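Local coordinates for protein cycloalternan-forming enzyme (Listeria monocytogenes serovar 1/2a, PDB 5F7U) that belongs to glycoside hydrolase family 31 and binds glycans and magnesium ions on a multidomain chain that includes a TIM barrel, at residues Phe397-Trp402 with Met451-Trp456; Asn372-Glu377 with Met658-Glu663. The protein carries 1 engineered substitution. All blocks are in the same frame, centred on the assembly; numbering follows the deposited sequence.

Contact 1 of 2, residues Phe397-Trp402 with Met451-Trp456; sequences FVLEQW and MNIVLW. With GLC (alpha-D-glucopyranose), chain F; GLC (alpha-D-glucopyranose), chain B.
Phe397, Val398 and Leu399 pair in parallel with Ile453, Val454 and Leu455, their strands running 25° apart as the second and third of the eight that close the TIM barrel. Leu399 N donates almost straight to Val454 O at 3.0 Å; Phe397 O and Leu399 O receive the N-H groups of Val454 and Trp456, while the bond from Phe397 N to Asn452 O is weak. Side chains alternate between two faces. On the face packed against helices 377-389 and 439-448, Ile453 CD1 fits 3.8 Å from both Phe397 CD1 and Leu399 CD1, and Met451 SD reaches the edge of the phenyl ring. On the other face, Val398 CG2 meets Val454 CG2 at 3.8 Å, beside Trp368 of the first strand.

Past the strand, Trp402 turns its indole back across Leu455. Its CG sits between the backbone N and the carbonyl carbon (chi1 72°), which places the six-membered ring over the methyl: Leu455 CD1 stands 3.8 Å from that ring's centroid, a CH-pi contact. The edge of the same indole is used as well, since Trp402 NE1 gives a hydrogen bond of 3.1 Å and 174° to Trp456 O, in the ring plane and on a carbonyl lone pair.

The Trp456 ring instead extends into the glycan pocket. Glu400 CG packs 3.7 Å from Trp456 CD1, and C5 of the chain B glucose lies 3.8 Å above one face of the indole, toward its rim. Beside it, Glu400 OE1 accepts a 2.7 Å hydrogen bond from O4 of the chain F glucose. With OE1 shared between the sugar and Asn372, OE2 in a salt bridge with Lys535 and the indole crossing obliquely, the carboxylate is probably held in one orientation toward the sugar.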
# COMPACT_ATOMS: atom_id res chain seq x y z
N PHE A 397 19.41 0.98 -7.40
CA PHE A 397 19.73 0.99 -8.82
C PHE A 397 19.16 -0.29 -9.42
O PHE A 397 19.35 -1.39 -8.86
CB PHE A 397 21.25 1.07 -9.03
CG PHE A 397 21.65 1.46 -10.44
CD1 PHE A 397 21.64 0.54 -11.48
CD2 PHE A 397 22.09 2.76 -10.70
CE1 PHE A 397 22.00 0.92 -12.77
CE2 PHE A 397 22.46 3.15 -11.99
CZ PHE A 397 22.42 2.23 -13.03
N VAL A 398 18.45 -0.18 -10.53
CA VAL A 398 17.84 -1.37 -11.12
C VAL A 398 18.39 -1.55 -12.52
O VAL A 398 18.51 -0.57 -13.26
CB VAL A 398 16.29 -1.25 -11.22
CG1 VAL A 398 15.68 -2.53 -11.81
CG2 VAL A 398 15.67 -0.93 -9.85
N LEU A 399 18.74 -2.79 -12.88
CA LEU A 399 19.02 -3.12 -14.28
C LEU A 399 18.01 -4.12 -14.78
O LEU A 399 17.82 -5.17 -14.17
CB LEU A 399 20.44 -3.70 -14.47
CG LEU A 399 21.58 -2.68 -14.50
CD1 LEU A 399 22.86 -3.47 -14.68
CD2 LEU A 399 21.39 -1.71 -15.66
N GLU A 400 17.38 -3.80 -15.91
CA GLU A 400 16.45 -4.70 -16.56
C GLU A 400 17.05 -5.34 -17.78
O GLU A 400 17.03 -6.58 -17.90
CB GLU A 400 15.16 -3.97 -16.92
CG GLU A 400 14.40 -3.47 -15.70
CD GLU A 400 12.97 -3.09 -15.99
OE1 GLU A 400 12.67 -2.67 -17.14
OE2 GLU A 400 12.14 -3.22 -15.06
N GLN A 401 17.61 -4.51 -18.66
CA GLN A 401 18.12 -4.96 -19.94
C GLN A 401 19.60 -5.38 -19.79
O GLN A 401 20.51 -4.84 -20.44
CB GLN A 401 17.90 -3.87 -20.99
CG GLN A 401 17.88 -4.41 -22.40
CD GLN A 401 17.62 -3.39 -23.48
OE1 GLN A 401 17.82 -3.71 -24.65
NE2 GLN A 401 17.24 -2.16 -23.13
N TRP A 402 19.82 -6.37 -18.93
CA TRP A 402 21.16 -6.76 -18.50
C TRP A 402 21.61 -8.10 -19.07
O TRP A 402 22.81 -8.37 -19.14
CB TRP A 402 21.24 -6.80 -16.96
CG TRP A 402 20.50 -7.96 -16.31
CD1 TRP A 402 19.19 -7.96 -15.88
CD2 TRP A 402 21.03 -9.26 -16.00
NE1 TRP A 402 18.88 -9.19 -15.34
CE2 TRP A 402 19.98 -10.01 -15.41
CE3 TRP A 402 22.29 -9.89 -16.18
CZ2 TRP A 402 20.14 -11.34 -14.98
CZ3 TRP A 402 22.45 -11.21 -15.76
CH2 TRP A 402 21.38 -11.92 -15.16
N MET A 451 25.12 3.17 -3.79
CA MET A 451 23.90 2.54 -4.26
C MET A 451 24.01 1.03 -4.23
O MET A 451 25.08 0.47 -4.02
CB MET A 451 23.52 3.03 -5.67
CG MET A 451 23.55 4.54 -5.81
SD MET A 451 22.95 5.12 -7.40
CE MET A 451 23.58 6.80 -7.31
N ASN A 452 22.88 0.38 -4.43
CA ASN A 452 22.72 -1.05 -4.31
C ASN A 452 21.92 -1.47 -5.52
O ASN A 452 20.97 -0.79 -5.90
CB ASN A 452 21.93 -1.36 -3.04
CG ASN A 452 22.61 -0.87 -1.79
OD1 ASN A 452 23.32 -1.62 -1.18
ND2 ASN A 452 22.44 0.42 -1.43
N ILE A 453 22.30 -2.58 -6.12
CA ILE A 453 21.78 -2.90 -7.45
C ILE A 453 20.92 -4.16 -7.43
O ILE A 453 21.30 -5.15 -6.80
CB ILE A 453 22.93 -3.03 -8.49
CG1 ILE A 453 22.39 -3.14 -9.93
CG2 ILE A 453 23.89 -4.18 -8.15
CD1 ILE A 453 23.44 -2.82 -10.99
N VAL A 454 19.79 -4.12 -8.11
CA VAL A 454 18.97 -5.33 -8.28
C VAL A 454 18.84 -5.68 -9.78
O VAL A 454 18.90 -4.78 -10.63
CB VAL A 454 17.57 -5.24 -7.59
CG1 VAL A 454 17.73 -4.91 -6.10
CG2 VAL A 454 16.67 -4.23 -8.26
N LEU A 455 18.71 -6.97 -10.08
CA LEU A 455 18.57 -7.42 -11.48
C LEU A 455 17.18 -7.99 -11.74
O LEU A 455 16.63 -8.72 -10.94
CB LEU A 455 19.63 -8.50 -11.79
CG LEU A 455 21.10 -8.09 -11.64
CD1 LEU A 455 21.98 -9.24 -12.12
CD2 LEU A 455 21.41 -6.82 -12.44
N TRP A 456 16.65 -7.69 -12.92
CA TRP A 456 15.31 -8.11 -13.34
C TRP A 456 15.27 -9.62 -13.59
O TRP A 456 16.22 -10.19 -14.17
CB TRP A 456 14.99 -7.35 -14.62
CG TRP A 456 13.60 -7.42 -15.21
CD1 TRP A 456 12.56 -6.55 -14.97
CD2 TRP A 456 13.12 -8.34 -16.21
NE1 TRP A 456 11.47 -6.89 -15.75
CE2 TRP A 456 11.79 -7.97 -16.52
CE3 TRP A 456 13.69 -9.44 -16.87
CZ2 TRP A 456 11.02 -8.68 -17.47
CZ3 TRP A 456 12.91 -10.15 -17.81
CH2 TRP A 456 11.59 -9.76 -18.09
C1 GLC F . 7.26 -5.41 -17.18
C2 GLC F . 7.42 -4.48 -15.96
C3 GLC F . 8.18 -3.18 -16.29
C4 GLC F . 9.51 -3.50 -16.99
C5 GLC F . 9.33 -4.56 -18.09
C6 GLC F . 10.64 -5.03 -18.69
O2 GLC F . 6.16 -4.28 -15.31
O3 GLC F . 8.45 -2.41 -15.11
O4 GLC F . 10.06 -2.30 -17.57
O5 GLC F . 8.58 -5.72 -17.66
O6 GLC F . 10.28 -5.86 -19.81
C1 GLC B . 11.10 -5.55 -20.97
C2 GLC B . 10.63 -6.38 -22.18
C3 GLC B . 11.09 -7.83 -22.07
C4 GLC B . 12.59 -7.92 -21.81
C5 GLC B . 12.91 -7.11 -20.54
C6 GLC B . 14.36 -7.16 -20.10
O2 GLC B . 9.20 -6.37 -22.25
O3 GLC B . 10.76 -8.55 -23.27
O4 GLC B . 12.96 -9.29 -21.64
O5 GLC B . 12.51 -5.74 -20.74
O6 GLC B . 15.16 -6.43 -21.04

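Contact 2 of 2, residues Asn372-Glu377 with Met658-Glu663; sequences NEWDRE and MQFHSE. With MG (magnesium ion), chain J; GLC (alpha-D-glucopyranose), chain F; GLC (alpha-D-glucopyranose), chain B; GLC (alpha-D-glucopyranose), chain C.
Asn372 and Ser662 meet where the TIM barrel closes on itself, in the loops that follow its first and eighth strands. The direct hydrogen bond runs from Asn372 N to Ser662 O, 3.0 Å and 161°. A water adds a second link: it accepts from Ser662 OG at 2.6 Å and from Glu373 N, and donates to Glu373 OE1, whose carboxylate also binds Ser670.

Packing is slight. Asn372 CB lies 3.2 Å from Glu663 O, and Trp374 CH2 touches Phe660 CE1 at 4.2 Å, both rings against Met369.

Glucose is held by both segments. His661 NE2 donates to O4 of the chain F sugar at 2.9 Å, with that oxygen near the plane of the imidazole. Asn372 ND2, shared with Glu400, reaches O5 of the chain B sugar at 3.1 Å, and Glu663, whose OE1 is held by Thr636, accepts from O6 of the chain C sugar through OE2.

Away from the sugars, magnesium is bound by Glu373 O at 2.2 Å, Asp375 OD1, Asp379 and three waters. Arg376 grips the Asp375 carboxylate side-on, its NE meeting OD1, the metal-bound oxygen, at 2.9 Å from 42° above the carboxylate plane.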
# COMPACT_ATOMS: atom_id res chain seq x y z
N ASN A 372 14.56 1.04 -18.41
CA ASN A 372 14.73 -0.14 -19.24
C ASN A 372 15.82 0.07 -20.30
O ASN A 372 16.47 -0.90 -20.70
CB ASN A 372 13.42 -0.56 -19.89
CG ASN A 372 13.52 -1.91 -20.56
OD1 ASN A 372 13.66 -2.00 -21.79
ND2 ASN A 372 13.47 -2.98 -19.75
N GLU A 373 16.00 1.31 -20.76
CA GLU A 373 17.01 1.61 -21.79
C GLU A 373 18.49 1.42 -21.39
O GLU A 373 19.37 1.40 -22.26
CB GLU A 373 16.79 3.01 -22.38
CG GLU A 373 17.10 4.16 -21.43
CD GLU A 373 16.59 5.49 -21.97
OE1 GLU A 373 15.35 5.70 -22.03
OE2 GLU A 373 17.44 6.34 -22.34
N TRP A 374 18.75 1.33 -20.08
CA TRP A 374 20.11 1.09 -19.60
C TRP A 374 20.48 -0.36 -19.90
O TRP A 374 19.94 -1.30 -19.30
CB TRP A 374 20.20 1.37 -18.10
CG TRP A 374 19.95 2.81 -17.74
CD1 TRP A 374 19.98 3.90 -18.59
CD2 TRP A 374 19.64 3.30 -16.44
NE1 TRP A 374 19.69 5.05 -17.87
CE2 TRP A 374 19.50 4.71 -16.55
CE3 TRP A 374 19.47 2.70 -15.18
CZ2 TRP A 374 19.17 5.52 -15.46
CZ3 TRP A 374 19.15 3.52 -14.08
CH2 TRP A 374 19.01 4.90 -14.24
N ASP A 375 21.37 -0.54 -20.87
CA ASP A 375 21.64 -1.88 -21.38
C ASP A 375 23.11 -2.17 -21.61
O ASP A 375 23.45 -3.14 -22.29
CB ASP A 375 20.85 -2.15 -22.68
CG ASP A 375 21.40 -1.36 -23.88
OD1 ASP A 375 21.87 -0.21 -23.71
OD2 ASP A 375 21.33 -1.90 -25.01
N ARG A 376 23.97 -1.33 -21.06
CA ARG A 376 25.42 -1.51 -21.21
C ARG A 376 26.15 -0.77 -20.11
O ARG A 376 25.58 0.10 -19.45
CB ARG A 376 25.89 -1.03 -22.60
CG ARG A 376 25.58 0.43 -22.91
CD ARG A 376 25.65 0.67 -24.42
NE ARG A 376 24.41 0.23 -25.07
CZ ARG A 376 24.29 -0.12 -26.35
NH1 ARG A 376 25.34 -0.11 -27.17
NH2 ARG A 376 23.11 -0.50 -26.82
N GLU A 377 27.41 -1.12 -19.92
CA GLU A 377 28.23 -0.49 -18.89
C GLU A 377 28.27 1.03 -19.00
O GLU A 377 28.20 1.72 -17.98
CB GLU A 377 29.64 -1.06 -18.94
CG GLU A 377 29.70 -2.33 -18.13
CD GLU A 377 30.88 -3.22 -18.47
OE1 GLU A 377 31.58 -3.02 -19.49
OE2 GLU A 377 31.06 -4.17 -17.69
N MET A 658 10.43 5.32 -2.99
CA MET A 658 10.57 6.34 -4.04
C MET A 658 11.41 5.77 -5.18
O MET A 658 12.54 5.31 -4.95
CB MET A 658 11.25 7.59 -3.47
CG MET A 658 11.26 8.77 -4.42
SD MET A 658 12.26 10.12 -3.77
CE MET A 658 11.84 11.34 -5.01
N GLN A 659 10.86 5.77 -6.40
CA GLN A 659 11.52 5.07 -7.54
C GLN A 659 11.08 5.69 -8.86
O GLN A 659 9.87 5.84 -9.09
CB GLN A 659 11.14 3.57 -7.53
CG GLN A 659 11.78 2.69 -8.62
CD GLN A 659 10.84 2.19 -9.71
OE1 GLN A 659 11.21 1.30 -10.49
NE2 GLN A 659 9.62 2.74 -9.78
N PHE A 660 12.03 6.05 -9.72
CA PHE A 660 11.70 6.41 -11.13
C PHE A 660 12.07 5.28 -12.06
O PHE A 660 12.98 4.49 -11.77
CB PHE A 660 12.27 7.79 -11.59
CG PHE A 660 13.79 7.85 -11.70
CD1 PHE A 660 14.46 7.29 -12.81
CD2 PHE A 660 14.55 8.54 -10.74
CE1 PHE A 660 15.85 7.37 -12.93
CE2 PHE A 660 15.95 8.62 -10.84
CZ PHE A 660 16.60 8.04 -11.95
N HIS A 661 11.37 5.21 -13.19
CA HIS A 661 11.50 4.08 -14.11
C HIS A 661 10.94 4.47 -15.48
O HIS A 661 10.13 5.43 -15.59
CB HIS A 661 10.76 2.84 -13.52
CG HIS A 661 10.87 1.61 -14.36
ND1 HIS A 661 12.06 1.15 -14.88
CD2 HIS A 661 9.91 0.75 -14.81
CE1 HIS A 661 11.84 0.06 -15.60
NE2 HIS A 661 10.54 -0.21 -15.57
N SER A 662 11.38 3.77 -16.52
CA SER A 662 10.87 4.01 -17.86
C SER A 662 10.83 2.71 -18.66
O SER A 662 11.69 1.85 -18.52
CB SER A 662 11.69 5.08 -18.60
OG SER A 662 13.08 4.74 -18.59
N GLU A 663 9.84 2.63 -19.54
CA GLU A 663 9.57 1.43 -20.32
C GLU A 663 10.48 1.16 -21.52
O GLU A 663 10.89 0.01 -21.78
CB GLU A 663 8.13 1.51 -20.82
CG GLU A 663 7.71 0.27 -21.59
CD GLU A 663 6.35 0.40 -22.22
OE1 GLU A 663 6.13 1.32 -23.04
OE2 GLU A 663 5.50 -0.45 -21.87
MG MG J . 20.97 1.79 -23.72
C1 GLC F . 7.26 -5.41 -17.18
C2 GLC F . 7.42 -4.48 -15.96
C3 GLC F . 8.18 -3.18 -16.29
C4 GLC F . 9.51 -3.50 -16.99
C5 GLC F . 9.33 -4.56 -18.09
C6 GLC F . 10.64 -5.03 -18.69
O2 GLC F . 6.16 -4.28 -15.31
O3 GLC F . 8.45 -2.41 -15.11
O4 GLC F . 10.06 -2.30 -17.57
O5 GLC F . 8.58 -5.72 -17.66
O6 GLC F . 10.28 -5.86 -19.81
C1 GLC B . 11.10 -5.55 -20.97
C2 GLC B . 10.63 -6.38 -22.18
C3 GLC B . 11.09 -7.83 -22.07
C4 GLC B . 12.59 -7.92 -21.81
C5 GLC B . 12.91 -7.11 -20.54
C6 GLC B . 14.36 -7.16 -20.10
O2 GLC B . 9.20 -6.37 -22.25
O3 GLC B . 10.76 -8.55 -23.27
O4 GLC B . 12.96 -9.29 -21.64
O5 GLC B . 12.51 -5.74 -20.74
O6 GLC B . 15.16 -6.43 -21.04
C1 GLC C . 4.07 -6.18 -21.51
C2 GLC C . 4.19 -7.13 -20.31
C3 GLC C . 4.62 -6.38 -19.04
C4 GLC C . 5.96 -5.66 -19.26
C5 GLC C . 5.79 -4.74 -20.49
C6 GLC C . 7.07 -4.03 -20.91
O1 GLC C . 2.93 -5.33 -21.36
O2 GLC C . 2.92 -7.75 -20.08
O3 GLC C . 4.68 -7.29 -17.95
O4 GLC C . 6.32 -4.84 -18.12
O5 GLC C . 5.26 -5.39 -21.67
O6 GLC C . 6.87 -2.68 -20.49
O HOH W 1 13.94 3.68 -20.77
O HOH W 2 20.53 4.06 -23.45
O HOH W 3 22.53 2.49 -25.09
O HOH W 4 19.35 1.02 -25.20

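From the N terminus, the chain leaves barrel strand 367-369 through Asn372-Glu377, the first half of contact 2, and runs down helix 377-389 into strand 396-399. Contact 1 then closes a loop of 48 residues that includes helix 439-448, returning at strand 452-457. This smaller loop lies wholly within the 280-residue one that contact 2 closes when the chain reaches strand 657-660. One contact thus joins consecutive strands, the other the loops of the first and last. They also touch directly, Gln401 NE2 lying 2.8 Å from Asn372 O in a probable hydrogen bond, and both border the glucoses of chains B and F.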